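Local coordinates for 3-hydroxyadipyl-CoA dehydrogenase (Escherichia coli, PDB 3MOG), which catalyses the NAD-dependent oxidation of 3-hydroxyadipyl-CoA to 3-oxoadipyl-CoA in the phenylacetate degradation pathway, at residues C[343-348]-C[389-394]. Sequence-based numbering, arbitrary orientation.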
loop_
_atom_site.group_PDB
_atom_site.type_symbol
_atom_site.label_atom_id
_atom_site.label_comp_id
_atom_site.label_asym_id
_atom_site.label_seq_id
_atom_site.Cartn_x
_atom_site.Cartn_y
_atom_site.Cartn_z
ATOM N N VAL C 343 11.183 -10.097 30.844
ATOM C CA VAL C 343 11.886 -9.787 29.601
ATOM C C VAL C 343 12.694 -8.484 29.767
ATOM O O VAL C 343 12.174 -7.492 30.259
ATOM C CB VAL C 343 10.908 -9.726 28.395
ATOM C CG1 VAL C 343 11.483 -8.922 27.244
ATOM C CG2 VAL C 343 10.567 -11.142 27.924
ATOM N N ILE C 344 13.967 -8.504 29.383
ATOM C CA ILE C 344 14.812 -7.320 29.480
ATOM C C ILE C 344 15.278 -6.831 28.100
ATOM O O ILE C 344 15.528 -7.616 27.179
ATOM C CB ILE C 344 16.017 -7.542 30.451
ATOM C CG1 ILE C 344 16.904 -6.310 30.543
ATOM C CG2 ILE C 344 16.868 -8.733 30.039
ATOM C CD1 ILE C 344 18.045 -6.458 31.528
ATOM N N ASP C 345 15.383 -5.515 27.992
ATOM C CA ASP C 345 15.772 -4.813 26.795
ATOM C C ASP C 345 16.964 -3.966 27.184
ATOM O O ASP C 345 16.804 -2.908 27.805
ATOM C CB ASP C 345 14.610 -3.904 26.402
ATOM C CG ASP C 345 14.819 -3.191 25.093
ATOM O OD1 ASP C 345 14.283 -2.067 24.951
ATOM O OD2 ASP C 345 15.483 -3.753 24.202
ATOM N N LYS C 346 18.164 -4.423 26.842
ATOM C CA LYS C 346 19.376 -3.717 27.282
ATOM C C LYS C 346 20.480 -3.733 26.250
ATOM O O LYS C 346 20.589 -4.689 25.477
ATOM C CB LYS C 346 19.911 -4.289 28.608
ATOM C CG LYS C 346 20.364 -5.752 28.555
ATOM C CD LYS C 346 21.384 -6.087 29.642
ATOM C CE LYS C 346 21.610 -7.604 29.736
ATOM N NZ LYS C 346 22.706 -7.989 30.678
ATOM N N MET C 347 21.276 -2.660 26.228
ATOM C CA MET C 347 22.587 -2.688 25.565
ATOM C C MET C 347 23.693 -2.341 26.565
ATOM O O MET C 347 23.784 -2.997 27.594
ATOM C CB MET C 347 22.619 -1.850 24.282
ATOM C CG MET C 347 21.833 -2.525 23.132
ATOM S SD MET C 347 21.851 -1.638 21.564
ATOM C CE MET C 347 20.851 -2.731 20.585
ATOM N N ALA C 348 24.521 -1.335 26.286
ATOM C CA ALA C 348 25.678 -1.050 27.157
ATOM C C ALA C 348 25.375 -0.034 28.252
ATOM O O ALA C 348 25.926 -0.118 29.353
ATOM C CB ALA C 348 26.881 -0.603 26.340
ATOM N N LEU C 389 12.010 -1.876 23.100
ATOM C CA LEU C 389 12.271 -0.524 22.587
ATOM C C LEU C 389 13.591 -0.388 21.857
ATOM O O LEU C 389 13.623 -0.071 20.665
ATOM C CB LEU C 389 12.196 0.517 23.720
ATOM C CG LEU C 389 10.848 0.710 24.421
ATOM C CD1 LEU C 389 10.947 1.782 25.495
ATOM C CD2 LEU C 389 9.719 1.051 23.411
ATOM N N ILE C 390 14.665 -0.618 22.595
ATOM C CA ILE C 390 16.013 -0.451 22.113
ATOM C C ILE C 390 16.266 -1.455 21.002
ATOM O O ILE C 390 16.609 -1.057 19.892
ATOM C CB ILE C 390 17.025 -0.653 23.273
ATOM C CG1 ILE C 390 16.953 0.516 24.260
ATOM C CG2 ILE C 390 18.438 -0.857 22.746
ATOM C CD1 ILE C 390 17.625 0.219 25.629
ATOM N N TRP C 391 16.055 -2.742 21.294
ATOM C CA TRP C 391 16.358 -3.803 20.340
ATOM C C TRP C 391 15.466 -3.735 19.122
ATOM O O TRP C 391 15.944 -3.934 18.012
ATOM C CB TRP C 391 16.366 -5.200 20.992
ATOM C CG TRP C 391 17.693 -5.452 21.658
ATOM C CD1 TRP C 391 18.067 -5.067 22.918
ATOM C CD2 TRP C 391 18.843 -6.076 21.072
ATOM N NE1 TRP C 391 19.372 -5.435 23.160
ATOM C CE2 TRP C 391 19.872 -6.053 22.044
ATOM C CE3 TRP C 391 19.102 -6.662 19.823
ATOM C CZ2 TRP C 391 21.140 -6.589 21.805
ATOM C CZ3 TRP C 391 20.362 -7.203 19.585
ATOM C CH2 TRP C 391 21.368 -7.161 20.575
ATOM N N ARG C 392 14.193 -3.406 19.334
ATOM C CA ARG C 392 13.219 -3.287 18.244
ATOM C C ARG C 392 13.605 -2.166 17.273
ATOM O O ARG C 392 13.540 -2.352 16.047
ATOM C CB ARG C 392 11.815 -3.061 18.825
ATOM C CG ARG C 392 10.725 -2.860 17.796
ATOM C CD ARG C 392 9.405 -3.260 18.351
ATOM N NE ARG C 392 8.318 -2.917 17.433
ATOM C CZ ARG C 392 7.054 -3.282 17.607
ATOM N NH1 ARG C 392 6.740 -4.024 18.664
ATOM N NH2 ARG C 392 6.109 -2.916 16.725
ATOM N N THR C 393 14.048 -1.031 17.833
ATOM C CA THR C 393 14.412 0.165 17.056
ATOM C C THR C 393 15.737 -0.022 16.313
ATOM O O THR C 393 15.870 0.374 15.144
ATOM C CB THR C 393 14.507 1.427 17.959
ATOM O OG1 THR C 393 13.237 1.669 18.589
ATOM C CG2 THR C 393 14.904 2.656 17.161
ATOM N N VAL C 394 16.716 -0.622 16.990
ATOM C CA VAL C 394 18.046 -0.770 16.397
ATOM C C VAL C 394 18.020 -1.825 15.284
ATOM O O VAL C 394 18.547 -1.577 14.214
ATOM C CB VAL C 394 19.141 -1.022 17.453
ATOM C CG1 VAL C 394 20.475 -1.254 16.783
ATOM C CG2 VAL C 394 19.250 0.177 18.431
#
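Strand 341-345 runs out toward the first turn of helix 390-406, and the CA atoms of Asp345 and Ile390, 6.4 Å apart, are the nearest pair across the two segments. The Asp345 carboxylate takes three backbone N-H groups at the start of this helix. Asp345 OD1 accepts from Ile390 N at 2.8 Å on its syn lone pair. Leu389 N, at the N-cap position, reaches the same oxygen from above the carboxylate plane. Asp345 OD2 uses its own syn lone pair for Trp391 N, at 3.1 Å. With CG anti to the backbone N (chi1 -175°), the carboxylate extends from the strand to these donors. Its negative charge also sits at the positive end of the helix dipole, which probably stabilises it. Were Asp345 replaced by alanine, the N-H groups of Leu389, Ile390 and Trp391 would probably lose this shared acceptor. The contact joins the reduced Rossmann-fold domain, which carries the strand, to the second of this protein's two 3-hydroxyacyl-CoA dehydrogenase C-terminal domains. A second polar link comes from the Trp391 indole. Trp391 NE1 donates to Lys346 O at 2.7 Å in a nearly straight bond (168°). The oxygen lies in the ring plane, but the donor stands above the carbonyl plane. OD2 of Asp345 also lies at the ring edge, 3.2 Å from Trp391 CD1. The CE methyl of Met347 sits over one face of the Trp391 indole. The Met347 chain is extended beyond CG, and Met347 CE is 3.9 Å from the centroid of the Trp391 five-membered ring in a CH-pi contact. SD is further off, above the same ring. Ile390 CG2 packs against Met347 SD at 3.7 Å, and Val394 touches CE with CB and both methyls. Trp432 and Leu436 of helix 429-436 also pack against Met347.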